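Local coordinates for protein tubulin-specific chaperone (Trypanosoma brucei, PDB 4B6W) that probably binds alpha-tubulin as tubulin-binding cofactor B, a chaperone of which this chain is the ubiquitin-like domain, at residues 7-11 and 12-16; 31-34 and 35-39. One frame throughout, in Å; residues are numbered along the deposited sequence. Where two conformers were deposited one is given.

Contact 1 (7-11 and 12-16); sequences LTHSA and SRMRV
Leu7 and Val16 pair across the beta hairpin of strands 2-9 and 15-22, the opening hairpin of this ubiquitin-like fold. Two backbone hydrogen bonds define the antiparallel pair: Leu7 N to Val16 O is 2.8 Å, and Val16 N to Leu7 O is 2.7 Å. Their side chains stand alongside each other and point the same way, CB of Leu7 lying 4.0 Å from CB of Val16. Leu7 holds CG beside its own backbone N (chi1 -58°), and its CD1 branch also comes up against Val16 CB. Thr8 is on the other face of the sheet from Leu7, and its OG1 is hydrogen-bonded to His79 of strand 77-82. Toward the tip the chain reverses in a type I beta turn from His9 to Ser12, closed by a long, weak hydrogen bond from Ser12 N to His9 O, 3.3 Å. The hydroxyl of Ser12 sits between its backbone N and carbonyl carbon (chi1 81°), a rotation that turns OG toward His9. There it meets the imidazole at its edge, near the ring plane, with ND1 to OG 3.2 Å; either atom could donate. Ala11 N comes over one face of the same ring, 3.7 Å above the plane and offset toward the rim. On the far nitrogen, NE2 bonds to Thr40 OG1 and weakly to Asp82 OD2, so both ring nitrogens have partners, which would tend to fix the rotation of the imidazole. The arms are too far apart beside the turn for direct backbone pairing, and a water bridges them instead: it accepts from His9 N at 2.8 Å and lies 2.6 Å from Met14 O, with Ser12 O also within its reach.

Contact 2 (31-34 and 35-39); sequences KENV and FTHFA
Val34 lays its CG1 methyl against the Phe38 ring, 4.0 Å from CD2, in an oblique approach. That methyl is anti to the backbone N (chi1 173°), which directs it toward the residue one turn further on. The backbone of the same valine holds the end of the turn: Val34 O accepts from Phe38 N, 3.1 Å away and nearly along the C=O axis, and from His37 N, 2.9 Å away and well above the carbonyl plane. The two donors therefore approach one oxygen from distinct directions, one closing an i to i+4 turn and the other an i to i+3 turn. Asn33 O is gripped twice as well, by a single residue. Thr36 OG1 donates to it over 2.6 Å in the carbonyl plane, while Thr36 N reaches it over 3.0 Å from above that plane. Placing OG1 between the backbone N and carbonyl carbon (chi1 71°) folds the threonine hydroxyl back onto the preceding turn. The ordinary helical bond at this end of helix 27-35 runs from Phe35 N to Lys31 O, 3.0 Å. Phe35 brings its CB against Glu32 O, 3.2 Å away. Ala39 has a left-handed backbone conformation (phi 74°), and its CA lies over one face of the Phe35 ring, offset toward the rim. Asn33 OD1 bonds to Tyr21 OH and Lys19 NZ, and His37 NE2 also bonds to Lys19 NZ, tying the helix end to strand 15-22. Val34 rests on Tyr21 of the same strand and on Val80 of strand 77-82, while Phe35 packs on Pro42 in the loop that leads to strand 45-50.

Contact 1 closes before contact 2 opens along the chain, yet the two touch, their centres 11 Å apart: the hairpin and the end of helix 27-35 pack against each other in the ubiquitin-like fold. Phe38 is the main bridge. Its CE2 lies 3.6 Å from Thr8 O and 3.8 Å from Leu7 CB, and its ring stacks with that of His9. Beside it, Val16 CG2 is 3.7 Å from His37 CG. Bound 1,2-ethanediol, probably from the crystallisation liquor, lies about 4 Å from the side chain of Met14, a selenomethionine in contact 1, and likewise about 4 Å from that of Ala39 in contact 2.

Contact 1 (7-11 and 12-16)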
ATOM      1  N   LEU A   7       0.943   7.095   0.739  1.00 26.57           N
ATOM      2  CA  LEU A   7      -0.226   6.276   1.001  1.00 26.55           C
ATOM      3  C   LEU A   7      -1.432   7.155   0.856  1.00 27.93           C
ATOM      4  O   LEU A   7      -1.460   8.288   1.387  1.00 28.77           O
ATOM      5  CB  LEU A   7      -0.215   5.700   2.402  1.00 26.69           C
ATOM      6  CG  LEU A   7       0.929   4.822   2.872  1.00 26.27           C
ATOM      7  CD1 LEU A   7       0.735   4.479   4.364  1.00 26.76           C
ATOM      8  CD2 LEU A   7       0.997   3.573   2.034  1.00 25.68           C
ATOM      9  N   THR A   8      -2.414   6.609   0.140  1.00 27.22           N
ATOM     10  CA  THR A   8      -3.731   7.179   0.001  1.00 28.53           C
ATOM     11  C   THR A   8      -4.753   6.144   0.516  1.00 28.12           C
ATOM     12  O   THR A   8      -4.416   4.989   0.729  1.00 27.78           O
ATOM     13  CB  THR A   8      -4.019   7.541  -1.461  1.00 28.81           C
ATOM     14  OG1 THR A   8      -3.915   6.354  -2.269  1.00 28.29           O
ATOM     15  CG2 THR A   8      -3.028   8.586  -1.971  1.00 29.87           C
ATOM     16  N   HIS A   9      -5.996   6.577   0.702  1.00 28.85           N
ATOM     17  CA  HIS A   9      -7.020   5.750   1.329  1.00 29.17           C
ATOM     18  C   HIS A   9      -8.356   5.943   0.641  1.00 28.37           C
ATOM     19  O   HIS A   9      -8.824   7.047   0.572  1.00 28.84           O
ATOM     20  CB  HIS A   9      -7.154   6.142   2.813  1.00 31.19           C
ATOM     21  CG  HIS A   9      -8.043   5.220   3.588  1.00 33.74           C
ATOM     22  ND1 HIS A   9      -9.074   5.672   4.389  1.00 36.60           N
ATOM     23  CD2 HIS A   9      -8.066   3.866   3.671  1.00 33.35           C
ATOM     24  CE1 HIS A   9      -9.687   4.630   4.930  1.00 37.76           C
ATOM     25  NE2 HIS A   9      -9.107   3.523   4.495  1.00 35.34           N
ATOM     26  N   SER A  10      -8.983   4.861   0.189  1.00 27.64           N
ATOM     27  CA  SER A  10     -10.245   4.932  -0.570  1.00 28.38           C
ATOM     28  C   SER A  10     -11.447   5.517   0.177  1.00 30.44           C
ATOM     29  O   SER A  10     -12.444   5.874  -0.462  1.00 31.37           O
ATOM     30  CB  SER A  10     -10.638   3.548  -1.108  1.00 28.42           C
ATOM     31  OG  SER A  10     -11.148   2.693  -0.103  1.00 29.53           O
ATOM     32  N   ALA A  11     -11.362   5.608   1.509  1.00 31.56           N
ATOM     33  CA  ALA A  11     -12.473   6.031   2.349  1.00 34.28           C
ATOM     34  C   ALA A  11     -12.147   7.277   3.125  1.00 36.17           C
ATOM     35  O   ALA A  11     -12.843   7.594   4.067  1.00 38.99           O
ATOM     36  CB  ALA A  11     -12.840   4.933   3.303  1.00 35.06           C
ATOM     37  N   SER A  12     -11.111   8.016   2.748  1.00 36.21           N
ATOM     38  CA  SER A  12     -10.831   9.278   3.433  1.00 38.67           C
ATOM     39  C   SER A  12     -10.053  10.246   2.574  1.00 39.01           C
ATOM     40  O   SER A  12      -9.572   9.915   1.483  1.00 35.63           O
ATOM     41  CB  SER A  12     -10.082   9.041   4.776  1.00 39.80           C
ATOM     42  OG  SER A  12      -8.686   8.833   4.628  1.00 37.33           O
ATOM     43  N   ARG A  13      -9.923  11.456   3.089  1.00 42.58           N
ATOM     44  CA  ARG A  13      -9.050  12.423   2.451  1.00 45.35           C
ATOM     45  C   ARG A  13      -7.576  12.341   2.949  1.00 45.69           C
ATOM     46  O   ARG A  13      -6.697  12.975   2.363  1.00 44.63           O
ATOM     47  CB  ARG A  13      -9.630  13.846   2.582  1.00 48.73           C
ATOM     48  CG  ARG A  13      -9.796  14.307   4.005  1.00 52.01           C
ATOM     49  CD  ARG A  13     -10.362  15.701   4.073  1.00 56.04           C
ATOM     50  NE  ARG A  13     -11.817  15.716   4.056  1.00 58.05           N
ATOM     51  CZ  ARG A  13     -12.536  16.833   4.102  1.00 61.91           C
ATOM     52  NH1 ARG A  13     -11.930  18.010   4.141  1.00 63.44           N
ATOM     53  NH2 ARG A  13     -13.865  16.781   4.096  1.00 64.58           N
HETATM   54  N   MSE A  14      -7.379  11.510   3.982  0.60 46.36           N
HETATM   55  CA  MSE A  14      -6.079  11.250   4.592  0.60 47.27           C
HETATM   56  C   MSE A  14      -5.105  10.723   3.528  0.60 43.75           C
HETATM   57  O   MSE A  14      -5.428   9.859   2.724  0.60 41.79           O
HETATM   58  CB  MSE A  14      -6.162  10.223   5.755  0.60 49.22           C
HETATM   59  CG  MSE A  14      -7.146  10.511   6.919  0.60 53.99           C
HETATM   60 SE   MSE A  14      -7.089   9.165   8.403  0.60 60.30          SE
HETATM   61  CE  MSE A  14      -8.200   7.740   7.608  0.60 55.73           C
ATOM     62  N   ARG A  15      -3.677  11.597   3.406  0.70 45.92           N
ATOM     63  CA  ARG A  15      -2.613  11.070   2.599  0.70 43.13           C
ATOM     64  C   ARG A  15      -1.398  11.011   3.497  0.70 41.29           C
ATOM     65  O   ARG A  15      -1.185  11.916   4.302  0.70 45.00           O
ATOM     66  CB  ARG A  15      -2.407  12.022   1.441  0.70 45.64           C
ATOM     67  CG  ARG A  15      -1.250  11.688   0.557  0.70 47.08           C
ATOM     68  CD  ARG A  15      -1.288  12.533  -0.713  0.70 48.98           C
ATOM     69  NE  ARG A  15       0.046  12.618  -1.286  0.70 49.45           N
ATOM     70  CZ  ARG A  15       0.949  13.529  -0.958  0.70 51.79           C
ATOM     71  NH1 ARG A  15       0.667  14.482  -0.072  0.70 54.18           N
ATOM     72  NH2 ARG A  15       2.142  13.495  -1.538  0.70 53.93           N
ATOM     73  N   VAL A  16      -0.612   9.951   3.395  1.00 37.45           N
ATOM     74  CA  VAL A  16       0.705   9.925   4.055  1.00 36.07           C
ATOM     75  C   VAL A  16       1.790  10.136   2.975  1.00 35.06           C
ATOM     76  O   VAL A  16       2.003   9.281   2.129  1.00 30.54           O
ATOM     77  CB  VAL A  16       0.933   8.615   4.822  1.00 34.75           C
ATOM     78  CG1 VAL A  16       2.297   8.635   5.559  1.00 34.43           C
ATOM     79  CG2 VAL A  16      -0.230   8.358   5.788  1.00 34.03           C
TER
HETATM   80  O   HOH W   1      -6.731   9.298   0.593  1.00 29.01           O

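Contact 2 (31-34 and 35-39)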
ATOM      1  N   LYS A  31       0.584  -3.857   5.408  1.00 27.44           N
ATOM      2  CA  LYS A  31      -0.777  -3.560   5.879  1.00 28.51           C
ATOM      3  C   LYS A  31      -0.826  -3.271   7.395  1.00 30.20           C
ATOM      4  O   LYS A  31      -1.655  -2.474   7.867  1.00 30.13           O
ATOM      5  CB  LYS A  31      -1.716  -4.728   5.565  1.00 29.89           C
ATOM      6  CG  LYS A  31      -2.022  -4.925   4.087  1.00 29.76           C
ATOM      7  CD  LYS A  31      -3.080  -6.015   3.822  1.00 31.73           C
ATOM      8  CE  LYS A  31      -3.266  -6.216   2.295  1.00 31.24           C
ATOM      9  NZ  LYS A  31      -4.372  -7.184   1.916  1.00 32.91           N
ATOM     10  N   GLU A  32       0.034  -3.964   8.147  1.00 31.21           N
ATOM     11  CA  GLU A  32       0.135  -3.766   9.585  1.00 33.28           C
ATOM     12  C   GLU A  32       0.545  -2.349   9.889  1.00 31.61           C
ATOM     13  O   GLU A  32      -0.077  -1.679  10.703  1.00 32.69           O
ATOM     14  CB  GLU A  32       1.175  -4.698  10.203  1.00 35.19           C
ATOM     15  CG  GLU A  32       0.684  -6.118  10.367  1.00 38.16           C
ATOM     16  CD  GLU A  32      -0.511  -6.196  11.284  1.00 41.07           C
ATOM     17  OE1 GLU A  32      -0.406  -5.651  12.414  1.00 43.63           O
ATOM     18  OE2 GLU A  32      -1.533  -6.801  10.867  1.00 42.05           O
ATOM     19  N   ASN A  33       1.623  -1.928   9.251  1.00 29.38           N
ATOM     20  CA  ASN A  33       2.119  -0.566   9.346  1.00 28.71           C
ATOM     21  C   ASN A  33       1.131   0.486   8.871  1.00 27.70           C
ATOM     22  O   ASN A  33       0.934   1.499   9.535  1.00 28.51           O
ATOM     23  CB  ASN A  33       3.398  -0.412   8.548  1.00 27.38           C
ATOM     24  CG  ASN A  33       4.008   0.921   8.747  1.00 27.21           C
ATOM     25  OD1 ASN A  33       3.967   1.779   7.851  1.00 26.71           O
ATOM     26  ND2 ASN A  33       4.516   1.152   9.949  1.00 27.57           N
ATOM     27  N   VAL A  34       0.493   0.211   7.745  1.00 27.27           N
ATOM     28  CA  VAL A  34      -0.569   1.061   7.193  1.00 27.47           C
ATOM     29  C   VAL A  34      -1.696   1.312   8.202  1.00 29.22           C
ATOM     30  O   VAL A  34      -2.239   2.408   8.271  1.00 29.53           O
ATOM     31  CB  VAL A  34      -1.121   0.489   5.865  1.00 26.86           C
ATOM     32  CG1 VAL A  34      -2.329   1.278   5.399  1.00 27.96           C
ATOM     33  CG2 VAL A  34      -0.053   0.544   4.797  1.00 25.77           C
ATOM     34  N   PHE A  35      -2.015   0.300   9.010  1.00 31.20           N
ATOM     35  CA  PHE A  35      -3.029   0.422  10.074  1.00 33.31           C
ATOM     36  C   PHE A  35      -2.721   1.545  11.059  1.00 33.87           C
ATOM     37  O   PHE A  35      -3.629   2.168  11.594  1.00 35.05           O
ATOM     38  CB  PHE A  35      -3.160  -0.909  10.828  1.00 35.33           C
ATOM     39  CG  PHE A  35      -4.146  -0.877  11.972  1.00 37.99           C
ATOM     40  CD1 PHE A  35      -3.750  -0.442  13.239  1.00 39.75           C
ATOM     41  CD2 PHE A  35      -5.449  -1.290  11.783  1.00 39.44           C
ATOM     42  CE1 PHE A  35      -4.652  -0.411  14.320  1.00 42.87           C
ATOM     43  CE2 PHE A  35      -6.371  -1.277  12.851  1.00 42.92           C
ATOM     44  CZ  PHE A  35      -5.965  -0.835  14.130  1.00 44.47           C
ATOM     45  N   THR A  36      -1.436   1.805  11.289  1.00 33.59           N
ATOM     46  CA  THR A  36      -1.020   2.911  12.187  1.00 35.11           C
ATOM     47  C   THR A  36      -1.478   4.305  11.660  1.00 35.51           C
ATOM     48  O   THR A  36      -1.657   5.233  12.435  1.00 37.57           O
ATOM     49  CB  THR A  36       0.515   2.868  12.532  1.00 34.29           C
ATOM     50  OG1 THR A  36       1.308   3.226  11.409  1.00 32.19           O
ATOM     51  CG2 THR A  36       0.927   1.469  12.957  1.00 34.65           C
ATOM     52  N   HIS A  37      -1.714   4.419  10.357  1.00 34.52           N
ATOM     53  CA  HIS A  37      -2.182   5.671   9.757  1.00 35.36           C
ATOM     54  C   HIS A  37      -3.686   5.719   9.476  1.00 36.07           C
ATOM     55  O   HIS A  37      -4.315   6.720   9.739  1.00 38.19           O
ATOM     56  CB  HIS A  37      -1.426   5.949   8.443  1.00 33.39           C
ATOM     57  CG  HIS A  37       0.063   6.027   8.607  1.00 33.01           C
ATOM     58  ND1 HIS A  37       0.691   7.097   9.207  1.00 34.80           N
ATOM     59  CD2 HIS A  37       1.040   5.154   8.271  1.00 31.97           C
ATOM     60  CE1 HIS A  37       1.995   6.886   9.210  1.00 34.37           C
ATOM     61  NE2 HIS A  37       2.235   5.716   8.644  1.00 32.27           N
ATOM     62  N   PHE A  38      -4.253   4.658   8.921  1.00 35.64           N
ATOM     63  CA  PHE A  38      -5.654   4.700   8.501  1.00 37.97           C
ATOM     64  C   PHE A  38      -6.635   3.912   9.384  1.00 40.97           C
ATOM     65  O   PHE A  38      -7.802   4.335   9.546  1.00 44.15           O
ATOM     66  CB  PHE A  38      -5.782   4.331   7.024  1.00 36.94           C
ATOM     67  CG  PHE A  38      -5.011   5.259   6.111  1.00 35.77           C
ATOM     68  CD1 PHE A  38      -4.991   6.634   6.323  1.00 38.36           C
ATOM     69  CD2 PHE A  38      -4.308   4.773   5.058  1.00 34.17           C
ATOM     70  CE1 PHE A  38      -4.245   7.494   5.469  1.00 37.43           C
ATOM     71  CE2 PHE A  38      -3.597   5.635   4.221  1.00 34.10           C
ATOM     72  CZ  PHE A  38      -3.582   6.997   4.444  1.00 34.79           C
ATOM     73  N   ALA A  39      -6.175   2.818   9.979  1.00 40.96           N
ATOM     74  CA  ALA A  39      -6.951   2.123  11.017  1.00 44.48           C
ATOM     75  C   ALA A  39      -8.138   1.347  10.454  1.00 45.28           C
ATOM     76  O   ALA A  39      -9.112   1.153  11.152  1.00 48.04           O
ATOM     77  CB  ALA A  39      -7.421   3.108  12.143  1.00 46.34           C
TER